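PDB 6Q64: endoglycosidase from Bacteroides thetaiotaomicron, which probably hydrolyses glycosidic bonds in complex N-glycans as a family 18 glycoside hydrolase. Local coordinates for residues A[89-94]-A[119-124]; A[72-77]-A[98-103]. The protein carries 1 engineered substitution. One frame throughout, in Å; residues are numbered along the deposited sequence.

Interaction 1. Residues A[89-94]-A[119-124]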
loop_
_atom_site.group_PDB
_atom_site.type_symbol
_atom_site.label_atom_id
_atom_site.label_comp_id
_atom_site.label_asym_id
_atom_site.label_seq_id
_atom_site.Cartn_x
_atom_site.Cartn_y
_atom_site.Cartn_z
ATOM N N ASN A 89 -16.790 4.355 -4.753
ATOM C CA ASN A 89 -16.281 5.494 -3.928
ATOM C C ASN A 89 -16.153 5.062 -2.447
ATOM O O ASN A 89 -15.937 5.925 -1.544
ATOM C CB ASN A 89 -17.163 6.743 -4.104
ATOM C CG ASN A 89 -17.337 7.185 -5.546
ATOM O OD1 ASN A 89 -18.374 6.929 -6.143
ATOM N ND2 ASN A 89 -16.365 7.895 -6.103
ATOM N N TYR A 90 -16.262 3.763 -2.201
ATOM C CA TYR A 90 -16.390 3.164 -0.852
ATOM C C TYR A 90 -15.274 2.137 -0.580
ATOM O O TYR A 90 -15.141 1.112 -1.345
ATOM C CB TYR A 90 -17.719 2.414 -0.781
ATOM C CG TYR A 90 -18.926 3.255 -0.489
ATOM C CD1 TYR A 90 -19.621 3.887 -1.509
ATOM C CD2 TYR A 90 -19.411 3.365 0.805
ATOM C CE1 TYR A 90 -20.744 4.645 -1.239
ATOM C CE2 TYR A 90 -20.545 4.108 1.087
ATOM C CZ TYR A 90 -21.211 4.758 0.064
ATOM O OH TYR A 90 -22.315 5.506 0.378
ATOM N N LEU A 91 -14.518 2.321 0.504
ATOM C CA LEU A 91 -13.549 1.277 0.941
ATOM C C LEU A 91 -14.316 -0.012 1.238
ATOM O O LEU A 91 -13.831 -1.100 0.824
ATOM C CB LEU A 91 -12.805 1.719 2.201
ATOM C CG LEU A 91 -11.888 2.929 2.055
ATOM C CD1 LEU A 91 -11.373 3.335 3.426
ATOM C CD2 LEU A 91 -10.732 2.645 1.108
ATOM N N LYS A 92 -15.488 0.109 1.881
ATOM C CA LYS A 92 -16.230 -1.045 2.457
ATOM C C LYS A 92 -16.828 -1.918 1.347
ATOM O O LYS A 92 -17.229 -3.067 1.618
ATOM C CB LYS A 92 -17.276 -0.579 3.475
ATOM C CG LYS A 92 -18.476 0.199 2.930
ATOM C CD LYS A 92 -19.656 0.206 3.889
ATOM C CE LYS A 92 -20.736 1.198 3.488
ATOM N NZ LYS A 92 -21.613 1.579 4.624
HETATM N N MSE A 93 -16.844 -1.386 0.110
HETATM C CA MSE A 93 -17.413 -2.098 -1.034
HETATM C C MSE A 93 -16.326 -2.702 -1.918
HETATM O O MSE A 93 -16.611 -3.252 -2.978
HETATM C CB MSE A 93 -18.288 -1.164 -1.893
HETATM C CG MSE A 93 -19.599 -0.689 -1.243
HETATM SE SE MSE A 93 -20.600 -2.109 -0.328
HETATM C CE MSE A 93 -20.491 -2.049 1.617
ATOM N N LEU A 94 -15.067 -2.581 -1.499
ATOM C CA LEU A 94 -13.975 -3.176 -2.245
ATOM C C LEU A 94 -14.127 -4.682 -2.177
ATOM O O LEU A 94 -14.686 -5.203 -1.228
ATOM C CB LEU A 94 -12.659 -2.771 -1.594
ATOM C CG LEU A 94 -12.194 -1.347 -1.849
ATOM C CD1 LEU A 94 -11.042 -0.992 -0.909
ATOM C CD2 LEU A 94 -11.796 -1.213 -3.305
ATOM N N LYS A 119 -14.622 3.109 9.240
ATOM C CA LYS A 119 -14.886 2.398 10.526
ATOM C C LYS A 119 -15.332 0.966 10.188
ATOM O O LYS A 119 -14.879 0.015 10.876
ATOM C CB LYS A 119 -15.873 3.164 11.418
ATOM C CG LYS A 119 -16.283 2.456 12.715
ATOM C CD LYS A 119 -16.596 3.365 13.898
ATOM C CE LYS A 119 -15.337 4.050 14.425
ATOM N NZ LYS A 119 -15.638 5.218 15.296
ATOM N N PHE A 120 -16.145 0.810 9.137
ATOM C CA PHE A 120 -16.763 -0.478 8.727
ATOM C C PHE A 120 -15.662 -1.351 8.114
ATOM O O PHE A 120 -15.428 -2.505 8.551
ATOM C CB PHE A 120 -17.931 -0.238 7.759
ATOM C CG PHE A 120 -18.656 -1.501 7.408
ATOM C CD1 PHE A 120 -18.194 -2.320 6.405
ATOM C CD2 PHE A 120 -19.738 -1.924 8.146
ATOM C CE1 PHE A 120 -18.829 -3.517 6.124
ATOM C CE2 PHE A 120 -20.379 -3.118 7.858
ATOM C CZ PHE A 120 -19.920 -3.912 6.847
ATOM N N PHE A 121 -14.977 -0.780 7.128
ATOM C CA PHE A 121 -13.767 -1.349 6.483
ATOM C C PHE A 121 -12.783 -1.900 7.523
ATOM O O PHE A 121 -12.251 -2.979 7.306
ATOM C CB PHE A 121 -13.060 -0.287 5.651
ATOM C CG PHE A 121 -11.947 -0.832 4.798
ATOM C CD1 PHE A 121 -12.188 -1.802 3.854
ATOM C CD2 PHE A 121 -10.651 -0.371 4.924
ATOM C CE1 PHE A 121 -11.171 -2.269 3.037
ATOM C CE2 PHE A 121 -9.643 -0.849 4.114
ATOM C CZ PHE A 121 -9.907 -1.791 3.163
ATOM N N GLN A 122 -12.532 -1.168 8.603
ATOM C CA GLN A 122 -11.560 -1.580 9.640
ATOM C C GLN A 122 -12.143 -2.678 10.520
ATOM O O GLN A 122 -11.480 -3.667 10.636
ATOM C CB GLN A 122 -11.123 -0.395 10.491
ATOM C CG GLN A 122 -10.241 0.600 9.759
ATOM C CD GLN A 122 -10.131 1.865 10.565
ATOM O OE1 GLN A 122 -10.930 2.132 11.474
ATOM N NE2 GLN A 122 -9.121 2.652 10.234
ATOM N N GLU A 123 -13.311 -2.483 11.129
ATOM C CA GLU A 123 -13.839 -3.299 12.264
ATOM C C GLU A 123 -14.554 -4.586 11.802
ATOM O O GLU A 123 -14.590 -5.574 12.568
ATOM C CB GLU A 123 -14.850 -2.468 13.045
ATOM C CG GLU A 123 -14.225 -1.461 13.998
ATOM C CD GLU A 123 -15.160 -0.941 15.089
ATOM O OE1 GLU A 123 -14.666 -0.264 16.017
ATOM O OE2 GLU A 123 -16.384 -1.218 15.017
ATOM N N VAL A 124 -15.171 -4.568 10.622
ATOM C CA VAL A 124 -16.039 -5.676 10.136
ATOM C C VAL A 124 -15.249 -6.441 9.082
ATOM O O VAL A 124 -15.068 -7.640 9.249
ATOM C CB VAL A 124 -17.384 -5.154 9.584
ATOM C CG1 VAL A 124 -18.136 -6.226 8.824
ATOM C CG2 VAL A 124 -18.258 -4.581 10.675
#
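Phe120 meets the aliphatic part of Lys92, and the two side chains cross at about a right angle. Its CD1 lies 3.5 Å from Lys92 CB, and Lys92 CD comes within 3.9 Å of the same atom. Lys92 CG sits between its own backbone N and carbonyl carbon (chi1 68°), and the extended chain beyond it passes the ring. The ammonium hydrogen-bonds Ala45 O and Ile43 O. Its attraction to the Phe120 ring is at most weak, with NZ 5.5 Å from the centroid. Val124 CB covers one face of this ring, on the side away from the Lys92 ammonium.

Phe121 lies on the same helix, 112-123, which follows strand 100-102 in the TIM barrel. Here the helix packs on the loop that leads into that strand. With CG anti to the backbone N (chi1 -171°), the Phe121 ring reaches under Leu91, whose CB stands over one face, 4.0 Å from the centroid, in a CH-pi contact. Farther out, Phe121 CE1 touches Leu94 CD1 at 4.1 Å. Leu91 O lies 3.5 Å from Phe121 CD1 and accepts the backbone N-H of Leu94. Putting an alanine at Phe121 would probably open a gap beneath Leu91 CB and leave Leu94 CD1 without this neighbour. No hydrogen bond crosses between the two segments, but Asp117, earlier on the helix, accepts the backbone N-H groups of Leu91 and Lys92.

Interaction 2. Residues A[72-77]-A[98-103]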
loop_
_atom_site.group_PDB
_atom_site.type_symbol
_atom_site.label_atom_id
_atom_site.label_comp_id
_atom_site.label_asym_id
_atom_site.label_seq_id
_atom_site.Cartn_x
_atom_site.Cartn_y
_atom_site.Cartn_z
ATOM N N LYS A 72 -1.464 -11.114 -0.315
ATOM C CA LYS A 72 -2.199 -9.904 0.079
ATOM C C LYS A 72 -2.657 -9.178 -1.174
ATOM O O LYS A 72 -2.014 -9.323 -2.231
ATOM C CB LYS A 72 -1.342 -9.004 0.959
ATOM C CG LYS A 72 -1.284 -9.485 2.398
ATOM C CD LYS A 72 -0.493 -8.590 3.311
ATOM C CE LYS A 72 -0.307 -9.254 4.658
ATOM N NZ LYS A 72 0.184 -8.275 5.653
ATOM N N GLY A 73 -3.793 -8.491 -1.058
ATOM C CA GLY A 73 -4.333 -7.635 -2.123
ATOM C C GLY A 73 -4.252 -6.213 -1.650
ATOM O O GLY A 73 -4.635 -5.977 -0.492
ATOM N N PHE A 74 -3.731 -5.336 -2.498
ATOM C CA PHE A 74 -3.434 -3.929 -2.178
ATOM C C PHE A 74 -3.824 -3.066 -3.383
ATOM O O PHE A 74 -4.036 -3.576 -4.506
ATOM C CB PHE A 74 -1.950 -3.835 -1.806
ATOM C CG PHE A 74 -1.342 -2.454 -1.918
ATOM C CD1 PHE A 74 -1.396 -1.571 -0.856
ATOM C CD2 PHE A 74 -0.730 -2.049 -3.090
ATOM C CE1 PHE A 74 -0.871 -0.300 -0.972
ATOM C CE2 PHE A 74 -0.212 -0.778 -3.204
ATOM C CZ PHE A 74 -0.295 0.099 -2.150
ATOM N N GLY A 75 -3.901 -1.757 -3.178
ATOM C CA GLY A 75 -3.887 -0.813 -4.308
ATOM C C GLY A 75 -3.812 0.620 -3.815
ATOM O O GLY A 75 -4.035 0.901 -2.598
ATOM N N TRP A 76 -3.671 1.515 -4.801
ATOM C CA TRP A 76 -3.811 2.973 -4.619
ATOM C C TRP A 76 -5.226 3.365 -5.020
ATOM O O TRP A 76 -5.477 3.455 -6.236
ATOM C CB TRP A 76 -2.724 3.698 -5.422
ATOM C CG TRP A 76 -1.387 3.565 -4.764
ATOM C CD1 TRP A 76 -0.984 4.168 -3.610
ATOM C CD2 TRP A 76 -0.311 2.708 -5.178
ATOM N NE1 TRP A 76 0.277 3.753 -3.283
ATOM C CE2 TRP A 76 0.718 2.865 -4.229
ATOM C CE3 TRP A 76 -0.111 1.854 -6.266
ATOM C CZ2 TRP A 76 1.934 2.199 -4.344
ATOM C CZ3 TRP A 76 1.085 1.186 -6.376
ATOM C CH2 TRP A 76 2.090 1.357 -5.424
ATOM N N PHE A 77 -6.076 3.600 -4.017
ATOM C CA PHE A 77 -7.517 3.965 -4.126
ATOM C C PHE A 77 -7.708 5.479 -4.262
ATOM O O PHE A 77 -7.539 6.249 -3.267
ATOM C CB PHE A 77 -8.247 3.458 -2.884
ATOM C CG PHE A 77 -9.752 3.462 -2.980
ATOM C CD1 PHE A 77 -10.400 2.920 -4.076
ATOM C CD2 PHE A 77 -10.528 3.971 -1.954
ATOM C CE1 PHE A 77 -11.782 2.901 -4.143
ATOM C CE2 PHE A 77 -11.910 3.944 -2.025
ATOM C CZ PHE A 77 -12.529 3.423 -3.123
ATOM N N VAL A 98 -9.209 -7.773 -0.666
ATOM C CA VAL A 98 -8.257 -6.649 -0.454
ATOM C C VAL A 98 -7.906 -6.559 1.032
ATOM O O VAL A 98 -8.819 -6.381 1.817
ATOM C CB VAL A 98 -8.865 -5.339 -0.954
ATOM C CG1 VAL A 98 -8.193 -4.154 -0.321
ATOM C CG2 VAL A 98 -8.793 -5.241 -2.469
ATOM N N ASP A 99 -6.613 -6.594 1.380
ATOM C CA ASP A 99 -6.117 -6.592 2.788
ATOM C C ASP A 99 -5.894 -5.176 3.286
ATOM O O ASP A 99 -6.262 -4.908 4.448
ATOM C CB ASP A 99 -4.812 -7.351 2.912
ATOM C CG ASP A 99 -5.085 -8.815 2.690
ATOM O OD1 ASP A 99 -5.686 -9.417 3.579
ATOM O OD2 ASP A 99 -4.769 -9.299 1.608
ATOM N N PHE A 100 -5.325 -4.317 2.445
ATOM C CA PHE A 100 -5.095 -2.897 2.812
ATOM C C PHE A 100 -4.943 -2.041 1.554
ATOM O O PHE A 100 -4.796 -2.555 0.454
ATOM C CB PHE A 100 -3.874 -2.761 3.733
ATOM C CG PHE A 100 -2.526 -2.866 3.062
ATOM C CD1 PHE A 100 -2.014 -4.095 2.681
ATOM C CD2 PHE A 100 -1.763 -1.734 2.818
ATOM C CE1 PHE A 100 -0.768 -4.187 2.074
ATOM C CE2 PHE A 100 -0.523 -1.827 2.200
ATOM C CZ PHE A 100 -0.018 -3.053 1.840
ATOM N N VAL A 101 -4.891 -0.734 1.743
ATOM C CA VAL A 101 -4.979 0.196 0.603
ATOM C C VAL A 101 -4.234 1.471 0.984
ATOM O O VAL A 101 -4.155 1.820 2.194
ATOM C CB VAL A 101 -6.483 0.387 0.312
ATOM C CG1 VAL A 101 -6.921 1.829 0.186
ATOM C CG2 VAL A 101 -6.953 -0.437 -0.885
ATOM N N SER A 102 -3.676 2.116 -0.026
ATOM C CA SER A 102 -3.079 3.461 0.081
ATOM C C SER A 102 -3.998 4.457 -0.612
ATOM O O SER A 102 -4.380 4.189 -1.769
ATOM C CB SER A 102 -1.699 3.469 -0.494
ATOM O OG SER A 102 -0.780 2.955 0.462
ATOM N N LEU A 103 -4.307 5.556 0.075
ATOM C CA LEU A 103 -5.250 6.596 -0.387
ATOM C C LEU A 103 -4.498 7.616 -1.244
ATOM O O LEU A 103 -3.961 8.598 -0.690
ATOM C CB LEU A 103 -5.897 7.228 0.845
ATOM C CG LEU A 103 -6.567 6.226 1.776
ATOM C CD1 LEU A 103 -6.899 6.850 3.119
ATOM C CD2 LEU A 103 -7.807 5.646 1.134
#
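Gly73 is gripped through both its amide and its carbonyl. Gly73 N donates to Asp99 OD2 at 3.0 Å, where the carboxylate oxygen offers its anti lone pair. Gly73 O accepts Asp99 N at 2.8 Å, with the donor tilted 23° from the carbonyl plane, and also takes a weak bond from Phe100 N. Farther along, Ser102 N bonds to Gly75 O at 2.9 Å, in the carbonyl plane, and Phe77 N to Ser102 O at 2.9 Å. These two bonds flank Trp76 and make the parallel bridge between Trp76 and Ser102.

Phe100 CG lies between its backbone N and carbonyl carbon (chi1 77°), which brings its ring beside that of Phe74. The pair is oblique, with planes at 45° and centroids 4.8 Å apart, though the modelled rings come too near and their exact spacing is doubtful. Ser102 OG sits at the edge of the Phe74 ring, 3.6 Å from CE1, while Ser102 CB touches Trp76 CD1. On the other side, Phe77 CB meets Val101 CG1 at 3.7 Å.

A second shell fixes the polar groups. His70 shares Asp99 OD2, and Arg66 forms a salt bridge with OD1. Ser102 OG hydrogen-bonds Asp186 on strand 184-189, the region where family 18 enzymes typically have the DxxDxDxE motif. Strands 329-333 and 128-135 flank the pair. The contact joins the first and second strands and closes the eight-stranded parallel ring of a TIM barrel.

Both contacts are buried, but they occupy different layers of the barrel. Interaction 2 lies near the centre of the chain, strand against strand. Interaction 1 lies farther out, its centre about 16 Å from the centre of the chain, where a loop meets a helix. Interaction 2 is built mainly on backbone hydrogen bonds, with aromatic rings packed inside the barrel. Interaction 1 depends on apolar and CH-pi contacts; no hydrogen bond crosses it, and the Lys92 ammonium is held by Ala45 and Ile43. The layers touch: Leu91 packs on Phe77 and Val101, which lie on the outward side of the strand pair. The segments alternate along the chain, and segment 89-94 belongs to the connection between the two strands.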